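Local structure of Old Yellow Enzyme (Pichia, 6AGZ) at residues 14-19 against 26-31; 42-47 against 87-92; 110-115 against 190-195. The protein probably uses its bound flavin mononucleotide to catalyse the asymmetric reduction of enone compounds, as an old yellow enzyme with a TIM-barrel fold. One frame throughout, in Å; residues are numbered along the deposited sequence.

Contact 1: 14-19 against 26-31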
loop_
_atom_site.group_PDB
_atom_site.type_symbol
_atom_site.label_atom_id
_atom_site.label_comp_id
_atom_site.label_asym_id
_atom_site.label_seq_id
_atom_site.Cartn_x
_atom_site.Cartn_y
_atom_site.Cartn_z
ATOM N N LEU A 14 -22.187 11.868 -10.771
ATOM C CA LEU A 14 -23.065 10.793 -10.322
ATOM C C LEU A 14 -24.144 10.476 -11.350
ATOM O O LEU A 14 -24.610 9.334 -11.427
ATOM C CB LEU A 14 -23.705 11.160 -8.982
ATOM C CG LEU A 14 -24.497 10.033 -8.313
ATOM C CD1 LEU A 14 -23.562 8.909 -7.895
ATOM C CD2 LEU A 14 -25.299 10.543 -7.126
ATOM N N PHE A 15 -24.545 11.461 -12.151
ATOM C CA PHE A 15 -25.519 11.248 -13.214
ATOM C C PHE A 15 -24.923 11.560 -14.581
ATOM O O PHE A 15 -25.611 12.049 -15.478
ATOM C CB PHE A 15 -26.784 12.063 -12.962
ATOM C CG PHE A 15 -27.603 11.535 -11.830
ATOM C CD1 PHE A 15 -28.456 10.460 -12.022
ATOM C CD2 PHE A 15 -27.498 12.086 -10.565
ATOM C CE1 PHE A 15 -29.203 9.958 -10.978
ATOM C CE2 PHE A 15 -28.242 11.588 -9.517
ATOM C CZ PHE A 15 -29.095 10.523 -9.724
ATOM N N LYS A 16 -23.644 11.282 -14.738
ATOM C CA LYS A 16 -22.954 11.312 -16.017
ATOM C C LYS A 16 -22.765 9.886 -16.505
ATOM O O LYS A 16 -22.277 9.040 -15.741
ATOM C CB LYS A 16 -21.601 12.010 -15.888
ATOM C CG LYS A 16 -20.826 12.155 -17.191
ATOM C CD LYS A 16 -19.507 12.887 -16.979
ATOM C CE LYS A 16 -18.717 12.991 -18.276
ATOM N NZ LYS A 16 -17.683 11.920 -18.390
ATOM N N PRO A 17 -23.153 9.572 -17.741
ATOM C CA PRO A 17 -23.041 8.190 -18.223
ATOM C C PRO A 17 -21.601 7.703 -18.194
ATOM O O PRO A 17 -20.648 8.486 -18.225
ATOM C CB PRO A 17 -23.574 8.268 -19.660
ATOM C CG PRO A 17 -24.418 9.505 -19.690
ATOM C CD PRO A 17 -23.757 10.463 -18.745
ATOM N N ILE A 18 -21.445 6.383 -18.130
ATOM C CA ILE A 18 -20.114 5.787 -18.038
ATOM C C ILE A 18 -20.161 4.389 -18.635
ATOM O O ILE A 18 -21.145 3.663 -18.476
ATOM C CB ILE A 18 -19.605 5.762 -16.579
ATOM C CG1 ILE A 18 -18.168 5.235 -16.516
ATOM C CG2 ILE A 18 -20.525 4.931 -15.693
ATOM C CD1 ILE A 18 -17.614 5.141 -15.111
ATOM N N LYS A 19 -19.093 4.014 -19.333
ATOM C CA LYS A 19 -18.978 2.682 -19.907
ATOM C C LYS A 19 -18.312 1.755 -18.897
ATOM O O LYS A 19 -17.178 2.002 -18.472
ATOM C CB LYS A 19 -18.181 2.715 -21.211
ATOM C CG LYS A 19 -17.935 1.338 -21.804
ATOM C CD LYS A 19 -17.748 1.404 -23.308
ATOM C CE LYS A 19 -18.116 0.080 -23.959
ATOM N NZ LYS A 19 -16.982 -0.508 -24.720
ATOM N N LYS A 26 -26.266 4.634 -17.525
ATOM C CA LYS A 26 -26.784 5.992 -17.641
ATOM C C LYS A 26 -26.335 6.878 -16.486
ATOM O O LYS A 26 -26.267 8.101 -16.650
ATOM C CB LYS A 26 -28.312 5.956 -17.718
ATOM C CG LYS A 26 -28.968 7.285 -18.065
ATOM C CD LYS A 26 -30.478 7.134 -18.183
ATOM C CE LYS A 26 -31.152 8.470 -18.451
ATOM N NZ LYS A 26 -32.630 8.331 -18.572
ATOM N N ASN A 27 -26.016 6.295 -15.332
ATOM C CA ASN A 27 -25.506 7.046 -14.196
ATOM C C ASN A 27 -24.429 6.218 -13.505
ATOM O O ASN A 27 -24.100 5.106 -13.929
ATOM C CB ASN A 27 -26.635 7.437 -13.229
ATOM C CG ASN A 27 -27.369 6.234 -12.648
ATOM O OD1 ASN A 27 -26.756 5.294 -12.139
ATOM N ND2 ASN A 27 -28.694 6.267 -12.719
ATOM N N ARG A 28 -23.880 6.772 -12.424
ATOM C CA ARG A 28 -22.826 6.114 -11.660
ATOM C C ARG A 28 -23.263 5.828 -10.228
ATOM O O ARG A 28 -22.420 5.618 -9.350
ATOM C CB ARG A 28 -21.551 6.960 -11.695
ATOM C CG ARG A 28 -21.221 7.419 -13.107
ATOM C CD ARG A 28 -19.893 8.141 -13.223
ATOM N NE ARG A 28 -19.698 8.628 -14.586
ATOM C CZ ARG A 28 -18.599 9.235 -15.019
ATOM N NH1 ARG A 28 -17.580 9.434 -14.196
ATOM N NH2 ARG A 28 -18.519 9.642 -16.279
ATOM N N LEU A 29 -24.571 5.813 -9.983
ATOM C CA LEU A 29 -25.130 5.392 -8.707
ATOM C C LEU A 29 -25.396 3.893 -8.757
ATOM O O LEU A 29 -26.035 3.401 -9.693
ATOM C CB LEU A 29 -26.422 6.156 -8.408
ATOM C CG LEU A 29 -27.257 5.691 -7.214
ATOM C CD1 LEU A 29 -26.547 5.988 -5.902
ATOM C CD2 LEU A 29 -28.635 6.336 -7.243
ATOM N N VAL A 30 -24.905 3.171 -7.754
ATOM C CA VAL A 30 -24.951 1.715 -7.737
ATOM C C VAL A 30 -25.697 1.253 -6.494
ATOM O O VAL A 30 -25.522 1.814 -5.407
ATOM C CB VAL A 30 -23.535 1.105 -7.779
ATOM C CG1 VAL A 30 -23.601 -0.418 -7.759
ATOM C CG2 VAL A 30 -22.780 1.595 -9.003
ATOM N N PHE A 31 -26.540 0.236 -6.666
ATOM C CA PHE A 31 -27.127 -0.501 -5.557
ATOM C C PHE A 31 -26.181 -1.644 -5.210
ATOM O O PHE A 31 -26.156 -2.663 -5.912
ATOM C CB PHE A 31 -28.515 -1.030 -5.923
ATOM C CG PHE A 31 -29.245 -1.685 -4.779
ATOM C CD1 PHE A 31 -28.876 -1.446 -3.465
ATOM C CD2 PHE A 31 -30.305 -2.545 -5.024
ATOM C CE1 PHE A 31 -29.549 -2.050 -2.418
ATOM C CE2 PHE A 31 -30.981 -3.151 -3.983
ATOM C CZ PHE A 31 -30.603 -2.903 -2.679
#
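Arg28 reaches along Lys16 and across Ile18, its chain extended from CG to NE, and spends two N-H groups on backbone carbonyls. NE donates to Lys16 O at 2.9 Å, bent at the hydrogen (145°), while NH2 donates to Pro17 O at 3.1 Å; together the two bonds restrict the turning of the guanidinium. Ile18 crosses the arginine at about a right angle, with CD1 over one guanidinium face and CB 3.5 Å from NE. Lys16 runs alongside in the same direction, bringing NZ 3.2 Å from Arg28 NH2; both cations form salt bridges to Asp336 OD1, and this shared carboxylate probably accounts for their closeness. The contact lays the 14-19 segment against the entry to strand 29-31, the first strand of the TIM barrel. Replacing Arg28 by an alanine would probably leave the Lys16 and Pro17 carbonyls without these donors, deprive Asp336 of one cation and remove a group packed on Ile18. Arg28 N donates to Leu14 O at 2.8 Å, nearly straight at 173°. Asn27 points the same way as Phe15, planes 83° apart, with CB 3.7 Å from Phe15 CD1. Its OD1 accepts from Leu29 N in an Asx turn, and its ND2 donates to Asn60.

Contact 2: 42-47 against 87-92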
loop_
_atom_site.group_PDB
_atom_site.type_symbol
_atom_site.label_atom_id
_atom_site.label_comp_id
_atom_site.label_asym_id
_atom_site.label_seq_id
_atom_site.Cartn_x
_atom_site.Cartn_y
_atom_site.Cartn_z
ATOM N N ASP A 42 -35.948 -23.102 -0.136
ATOM C CA ASP A 42 -35.240 -23.795 -1.202
ATOM C C ASP A 42 -34.171 -22.933 -1.858
ATOM O O ASP A 42 -33.532 -23.390 -2.814
ATOM C CB ASP A 42 -36.237 -24.261 -2.266
ATOM C CG ASP A 42 -36.347 -25.765 -2.341
ATOM O OD1 ASP A 42 -35.826 -26.444 -1.431
ATOM O OD2 ASP A 42 -36.958 -26.268 -3.307
ATOM N N PHE A 43 -33.979 -21.701 -1.376
ATOM C CA PHE A 43 -33.022 -20.744 -1.937
ATOM C C PHE A 43 -33.406 -20.331 -3.359
ATOM O O PHE A 43 -32.545 -20.138 -4.217
ATOM C CB PHE A 43 -31.589 -21.286 -1.893
ATOM C CG PHE A 43 -31.241 -21.969 -0.603
ATOM C CD1 PHE A 43 -31.108 -21.244 0.571
ATOM C CD2 PHE A 43 -31.047 -23.340 -0.562
ATOM C CE1 PHE A 43 -30.790 -21.874 1.760
ATOM C CE2 PHE A 43 -30.728 -23.975 0.623
ATOM C CZ PHE A 43 -30.600 -23.242 1.785
ATOM N N VAL A 44 -34.708 -20.183 -3.603
ATOM C CA VAL A 44 -35.235 -19.770 -4.899
ATOM C C VAL A 44 -35.727 -18.334 -4.789
ATOM O O VAL A 44 -36.381 -17.963 -3.806
ATOM C CB VAL A 44 -36.367 -20.706 -5.369
ATOM C CG1 VAL A 44 -36.870 -20.296 -6.745
ATOM C CG2 VAL A 44 -35.892 -22.153 -5.378
ATOM N N ALA A 45 -35.411 -17.524 -5.798
ATOM C CA ALA A 45 -35.846 -16.136 -5.812
ATOM C C ALA A 45 -37.365 -16.053 -5.917
ATOM O O ALA A 45 -38.016 -16.902 -6.534
ATOM C CB ALA A 45 -35.195 -15.380 -6.971
ATOM N N THR A 46 -37.929 -15.013 -5.314
ATOM C CA THR A 46 -39.370 -14.888 -5.161
ATOM C C THR A 46 -39.914 -13.704 -5.953
ATOM O O THR A 46 -39.172 -12.823 -6.397
ATOM C CB THR A 46 -39.752 -14.737 -3.685
ATOM O OG1 THR A 46 -39.060 -13.616 -3.121
ATOM C CG2 THR A 46 -39.386 -15.995 -2.910
ATOM N N ASP A 47 -41.240 -13.706 -6.124
ATOM C CA ASP A 47 -41.917 -12.584 -6.768
ATOM C C ASP A 47 -41.669 -11.286 -6.012
ATOM O O ASP A 47 -41.567 -10.210 -6.620
ATOM C CB ASP A 47 -43.415 -12.876 -6.868
ATOM C CG ASP A 47 -44.020 -13.287 -5.534
ATOM O OD1 ASP A 47 -43.252 -13.538 -4.581
ATOM O OD2 ASP A 47 -45.262 -13.369 -5.440
ATOM N N ASP A 87 -31.637 -25.675 -11.618
ATOM C CA ASP A 87 -32.341 -25.141 -12.781
ATOM C C ASP A 87 -33.397 -24.123 -12.365
ATOM O O ASP A 87 -33.501 -23.044 -12.960
ATOM C CB ASP A 87 -32.972 -26.279 -13.586
ATOM C CG ASP A 87 -31.953 -27.046 -14.410
ATOM O OD1 ASP A 87 -30.772 -26.640 -14.427
ATOM O OD2 ASP A 87 -32.336 -28.049 -15.049
ATOM N N ARG A 88 -34.183 -24.446 -11.334
ATOM C CA ARG A 88 -35.229 -23.535 -10.872
ATOM C C ARG A 88 -34.646 -22.189 -10.456
ATOM O O ARG A 88 -35.164 -21.128 -10.830
ATOM C CB ARG A 88 -35.999 -24.171 -9.710
ATOM C CG ARG A 88 -36.863 -25.358 -10.111
ATOM C CD ARG A 88 -37.569 -25.990 -8.913
ATOM N NE ARG A 88 -38.406 -25.040 -8.181
ATOM C CZ ARG A 88 -38.227 -24.714 -6.905
ATOM N NH1 ARG A 88 -37.243 -25.268 -6.208
ATOM N NH2 ARG A 88 -39.036 -23.839 -6.321
ATOM N N GLN A 89 -33.561 -22.217 -9.678
ATOM C CA GLN A 89 -32.931 -20.978 -9.228
ATOM C C GLN A 89 -32.464 -20.133 -10.410
ATOM O O GLN A 89 -32.667 -18.911 -10.431
ATOM C CB GLN A 89 -31.765 -21.306 -8.291
ATOM C CG GLN A 89 -32.160 -22.086 -7.044
ATOM C CD GLN A 89 -30.986 -22.807 -6.401
ATOM O OE1 GLN A 89 -29.859 -22.744 -6.891
ATOM N NE2 GLN A 89 -31.255 -23.506 -5.301
ATOM N N VAL A 90 -31.862 -20.772 -11.416
ATOM C CA VAL A 90 -31.387 -20.043 -12.589
ATOM C C VAL A 90 -32.558 -19.466 -13.376
ATOM O O VAL A 90 -32.463 -18.369 -13.940
ATOM C CB VAL A 90 -30.503 -20.955 -13.460
ATOM C CG1 VAL A 90 -30.111 -20.254 -14.750
ATOM C CG2 VAL A 90 -29.263 -21.378 -12.689
ATOM N N GLU A 91 -33.681 -20.189 -13.429
ATOM C CA GLU A 91 -34.874 -19.657 -14.081
ATOM C C GLU A 91 -35.364 -18.399 -13.375
ATOM O O GLU A 91 -35.611 -17.366 -14.012
ATOM C CB GLU A 91 -35.979 -20.715 -14.111
ATOM C CG GLU A 91 -35.633 -21.985 -14.867
ATOM C CD GLU A 91 -36.616 -23.109 -14.591
ATOM O OE1 GLU A 91 -37.823 -22.924 -14.853
ATOM O OE2 GLU A 91 -36.183 -24.173 -14.100
ATOM N N ALA A 92 -35.509 -18.471 -12.047
ATOM C CA ALA A 92 -35.994 -17.323 -11.286
ATOM C C ALA A 92 -35.082 -16.113 -11.466
ATOM O O ALA A 92 -35.544 -15.013 -11.802
ATOM C CB ALA A 92 -36.115 -17.693 -9.807
HETATM O O HOH W 1 -33.286 -18.265 -7.460
#
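Asp42 and Arg88 provide the charged part of the contact between the loop 42-47 and the first turns of helix 87-102. Their side chains cross at about a right angle, and OD2 of Asp42 meets NH1 of Arg88 at 3.1 Å, at the guanidinium edge. The carboxylate and guanidinium planes are 51° apart and the angle at the hydrogen is 133°, so this salt bridge contains only a weak hydrogen bond. A bend at chi3 (57°) turns the guanidinium so that Val44 CG1 lies over one of its faces, and the other methyl, Val44 CG2, comes 3.5 Å from Arg88 NH1. NE is taken by Ala405 O of the C-terminal tail.

The apolar contacts centre on Ala92. Its CB faces Val44 CG1 and meets Ala45 CB at 3.8 Å, so the loop meets the helix through two small methyls at this point.

The uncharged polar links are one weak direct bond and one water bridge. Gln89 NE2 makes a long bond of 3.4 Å to Asp42 O, whereas its OE1 accepts from the backbone N atoms of Tyr85 and Thr86. One water accepts from Ala45 N at 2.8 Å and donates to Gln89 O, joining the two backbones.

With both direct polar bonds weak, apolar fit and the water bridge probably contribute much of the hold; the Ala405 bond holds the NE side of Arg88, while the salt bridge probably adds mainly electrostatic attraction at NH1.

Contact 3: 110-115 against 190-195. With FMN (flavin mononucleotide), chain C.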
loop_
_atom_site.group_PDB
_atom_site.type_symbol
_atom_site.label_atom_id
_atom_site.label_comp_id
_atom_site.label_asym_id
_atom_site.label_seq_id
_atom_site.Cartn_x
_atom_site.Cartn_y
_atom_site.Cartn_z
ATOM N N GLN A 110 -23.463 -10.820 -7.330
ATOM C CA GLN A 110 -22.345 -11.111 -6.447
ATOM C C GLN A 110 -22.434 -12.560 -5.989
ATOM O O GLN A 110 -23.499 -13.017 -5.561
ATOM C CB GLN A 110 -22.335 -10.172 -5.240
ATOM C CG GLN A 110 -21.066 -10.275 -4.408
ATOM C CD GLN A 110 -21.189 -9.598 -3.057
ATOM O OE1 GLN A 110 -22.156 -9.814 -2.330
ATOM N NE2 GLN A 110 -20.205 -8.775 -2.715
ATOM N N LEU A 111 -21.319 -13.280 -6.086
ATOM C CA LEU A 111 -21.256 -14.681 -5.690
ATOM C C LEU A 111 -20.719 -14.794 -4.269
ATOM O O LEU A 111 -19.667 -14.230 -3.951
ATOM C CB LEU A 111 -20.378 -15.485 -6.649
ATOM C CG LEU A 111 -20.922 -15.681 -8.065
ATOM C CD1 LEU A 111 -20.013 -16.612 -8.858
ATOM C CD2 LEU A 111 -22.350 -16.207 -8.034
ATOM N N TRP A 112 -21.433 -15.538 -3.430
ATOM C CA TRP A 112 -21.133 -15.646 -2.010
ATOM C C TRP A 112 -20.526 -17.008 -1.698
ATOM O O TRP A 112 -20.899 -18.019 -2.300
ATOM C CB TRP A 112 -22.402 -15.449 -1.176
ATOM C CG TRP A 112 -22.191 -14.764 0.143
ATOM C CD1 TRP A 112 -21.020 -14.272 0.641
ATOM C CD2 TRP A 112 -23.193 -14.488 1.128
ATOM N NE1 TRP A 112 -21.232 -13.706 1.876
ATOM C CE2 TRP A 112 -22.559 -13.822 2.196
ATOM C CE3 TRP A 112 -24.569 -14.728 1.205
ATOM C CZ2 TRP A 112 -23.250 -13.408 3.331
ATOM C CZ3 TRP A 112 -25.252 -14.314 2.332
ATOM C CH2 TRP A 112 -24.593 -13.662 3.379
ATOM N N ASN A 113 -19.588 -17.023 -0.753
ATOM C CA ASN A 113 -19.060 -18.267 -0.200
ATOM C C ASN A 113 -18.747 -18.006 1.264
ATOM O O ASN A 113 -17.888 -17.176 1.575
ATOM C CB ASN A 113 -17.815 -18.741 -0.952
ATOM C CG ASN A 113 -17.462 -20.185 -0.644
ATOM O OD1 ASN A 113 -17.724 -20.683 0.453
ATOM N ND2 ASN A 113 -16.871 -20.869 -1.615
ATOM N N LEU A 114 -19.441 -18.715 2.156
ATOM C CA LEU A 114 -19.440 -18.344 3.567
ATOM C C LEU A 114 -18.180 -18.804 4.290
ATOM O O LEU A 114 -17.598 -18.040 5.069
ATOM C CB LEU A 114 -20.684 -18.908 4.252
ATOM C CG LEU A 114 -22.013 -18.360 3.728
ATOM C CD1 LEU A 114 -23.177 -18.844 4.575
ATOM C CD2 LEU A 114 -21.976 -16.843 3.685
ATOM N N GLY A 115 -17.747 -20.040 4.059
ATOM C CA GLY A 115 -16.618 -20.549 4.818
ATOM C C GLY A 115 -16.992 -20.755 6.274
ATOM O O GLY A 115 -18.068 -21.268 6.598
ATOM N N HIS A 190 -15.235 -9.034 3.980
ATOM C CA HIS A 190 -16.083 -9.180 5.164
ATOM C C HIS A 190 -15.937 -10.551 5.823
ATOM O O HIS A 190 -16.898 -11.105 6.362
ATOM C CB HIS A 190 -17.547 -8.897 4.824
ATOM C CG HIS A 190 -17.800 -7.490 4.380
ATOM N ND1 HIS A 190 -18.753 -7.165 3.439
ATOM C CD2 HIS A 190 -17.223 -6.321 4.749
ATOM C CE1 HIS A 190 -18.752 -5.858 3.247
ATOM N NE2 HIS A 190 -17.833 -5.322 4.030
ATOM N N GLY A 191 -14.724 -11.099 5.797
ATOM C CA GLY A 191 -14.450 -12.304 6.555
ATOM C C GLY A 191 -15.109 -13.566 6.051
ATOM O O GLY A 191 -15.185 -14.549 6.792
ATOM N N TYR A 192 -15.607 -13.569 4.818
ATOM C CA TYR A 192 -16.127 -14.791 4.221
ATOM C C TYR A 192 -14.955 -15.561 3.608
ATOM O O TYR A 192 -13.793 -15.176 3.765
ATOM C CB TYR A 192 -17.252 -14.454 3.245
ATOM C CG TYR A 192 -18.425 -13.777 3.931
ATOM C CD1 TYR A 192 -18.620 -12.404 3.831
ATOM C CD2 TYR A 192 -19.318 -14.508 4.707
ATOM C CE1 TYR A 192 -19.682 -11.782 4.469
ATOM C CE2 TYR A 192 -20.382 -13.895 5.348
ATOM C CZ TYR A 192 -20.559 -12.533 5.225
ATOM O OH TYR A 192 -21.615 -11.918 5.860
ATOM N N LEU A 193 -15.248 -16.658 2.898
ATOM C CA LEU A 193 -14.233 -17.673 2.608
ATOM C C LEU A 193 -12.973 -17.082 1.980
ATOM O O LEU A 193 -11.858 -17.300 2.472
ATOM C CB LEU A 193 -14.810 -18.756 1.695
ATOM C CG LEU A 193 -13.805 -19.886 1.441
ATOM C CD1 LEU A 193 -13.690 -20.796 2.658
ATOM C CD2 LEU A 193 -14.145 -20.687 0.195
ATOM N N LEU A 194 -13.129 -16.343 0.882
ATOM C CA LEU A 194 -11.957 -15.825 0.181
ATOM C C LEU A 194 -11.176 -14.857 1.059
ATOM O O LEU A 194 -9.938 -14.901 1.101
ATOM C CB LEU A 194 -12.379 -15.155 -1.123
ATOM C CG LEU A 194 -13.323 -15.969 -2.009
ATOM C CD1 LEU A 194 -13.362 -15.355 -3.378
ATOM C CD2 LEU A 194 -12.906 -17.426 -2.100
ATOM N N ASP A 195 -11.883 -13.979 1.774
ATOM C CA ASP A 195 -11.218 -13.114 2.740
ATOM C C ASP A 195 -10.493 -13.940 3.795
ATOM O O ASP A 195 -9.364 -13.615 4.179
ATOM C CB ASP A 195 -12.235 -12.173 3.389
ATOM C CG ASP A 195 -11.580 -10.977 4.051
ATOM O OD1 ASP A 195 -10.553 -10.498 3.528
ATOM O OD2 ASP A 195 -12.092 -10.517 5.094
HETATM N N1 FMN C . -22.067 -6.284 1.139
HETATM C C2 FMN C . -21.692 -7.348 0.340
HETATM O O2 FMN C . -20.624 -7.311 -0.271
HETATM N N3 FMN C . -22.509 -8.453 0.226
HETATM C C4 FMN C . -23.705 -8.497 0.910
HETATM O O4 FMN C . -24.440 -9.479 0.813
HETATM C C4A FMN C . -24.083 -7.429 1.713
HETATM N N5 FMN C . -25.277 -7.476 2.395
HETATM C C5A FMN C . -25.661 -6.419 3.190
HETATM C C6 FMN C . -26.868 -6.476 3.875
HETATM C C7 FMN C . -27.262 -5.416 4.681
HETATM C C7M FMN C . -28.566 -5.477 5.416
HETATM C C8 FMN C . -26.449 -4.297 4.804
HETATM C C8M FMN C . -26.873 -3.151 5.673
HETATM C C9 FMN C . -25.241 -4.243 4.121
HETATM C C9A FMN C . -24.842 -5.302 3.310
HETATM N N10 FMN C . -23.639 -5.254 2.628
HETATM C C10 FMN C . -23.261 -6.317 1.830
HETATM C "C1'" FMN C . -22.755 -4.044 2.743
HETATM C "C2'" FMN C . -23.246 -3.013 1.723
HETATM O "O2'" FMN C . -23.115 -3.547 0.424
HETATM C "C3'" FMN C . -22.513 -1.676 1.813
HETATM O "O3'" FMN C . -21.149 -1.851 1.502
HETATM C "C4'" FMN C . -22.659 -1.062 3.202
HETATM O "O4'" FMN C . -24.009 -1.116 3.604
HETATM C "C5'" FMN C . -22.201 0.391 3.230
HETATM O "O5'" FMN C . -22.899 1.124 2.248
HETATM P P FMN C . -24.015 2.200 2.685
HETATM O O1P FMN C . -23.415 3.150 3.693
HETATM O O2P FMN C . -24.478 2.977 1.476
HETATM O O3P FMN C . -25.188 1.472 3.295
HETATM O O HOH W 2 -16.140 -15.552 0.071
#
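Trp112 and Tyr192 form the tight part of a contact between the end of the third TIM-barrel strand, 106-112, with its following loop, and the loop and helix start that follow the fourth strand, 183-187. The pair is T-shaped: the indole presents its edge to the phenol face, with planes at 71° and the centroid of the five-membered ring 4.4 Å from that of Tyr192. NE1 of Trp112 sits over the centre of the phenol, and CZ2 comes within 3.4 Å of Tyr192 OH. Leu114 closes the corner between the rings: its CD2 lies over one indole face and 3.7 Å from Tyr192 CD2. His187 also meets both rings, lying almost parallel to the indole.

Beyond the aromatics the backbones join directly. Leu193 N, in the first turn of helix 193-198, donates to Asn113 O at 3.0 Å and 169°. A chi1 of -176° puts CG of Leu193 opposite its backbone N, and its methyls spread between two neighbours: CD2 touches the Asn113 amide, and CD1 rests on the CA of Gly115, whose positive phi favours glycine.

Where the direct contacts end, a water bridges the segments. It lies 2.8 Å from Asn113 O, to which it probably donates, and accepts from Leu194 N at 3.2 Å, so the carbonyl probably serves both a helix N-H and this water. Toward the flavin the two segments separate and meet the cofactor instead. His190 offers its ring edge near FMN N1, whereas Gln110 reads the pyrimidine end with both halves of its amide: OE1 accepts from FMN N3, and Gln110 NE2 donates to FMN O2 at 2.9 Å in a nearly straight bond.

In the fold
All three contacts belong to one TIM barrel, and none touches another. Contact 1 reaches the barrel's first strand and contact 3 the end of the third, with the loop and helix after the fourth; their centres are about 27 Å apart and nearest atoms about 8 Å. Contact 2 lies on the outer layer: its helix 87-102 leads in sequence into strand 106-112 of contact 3, centres about 21 Å apart, while contact 1 is about 29 Å away between centres and 13 Å between nearest atoms. The contacts differ in their distance from FMN. Contact 3 supplies pocket residues Gln110 and His190, whereas the side chain of Leu29 in contact 1 stays about 8 Å from the cofactor and that of Phe43 in contact 2 about 14 Å.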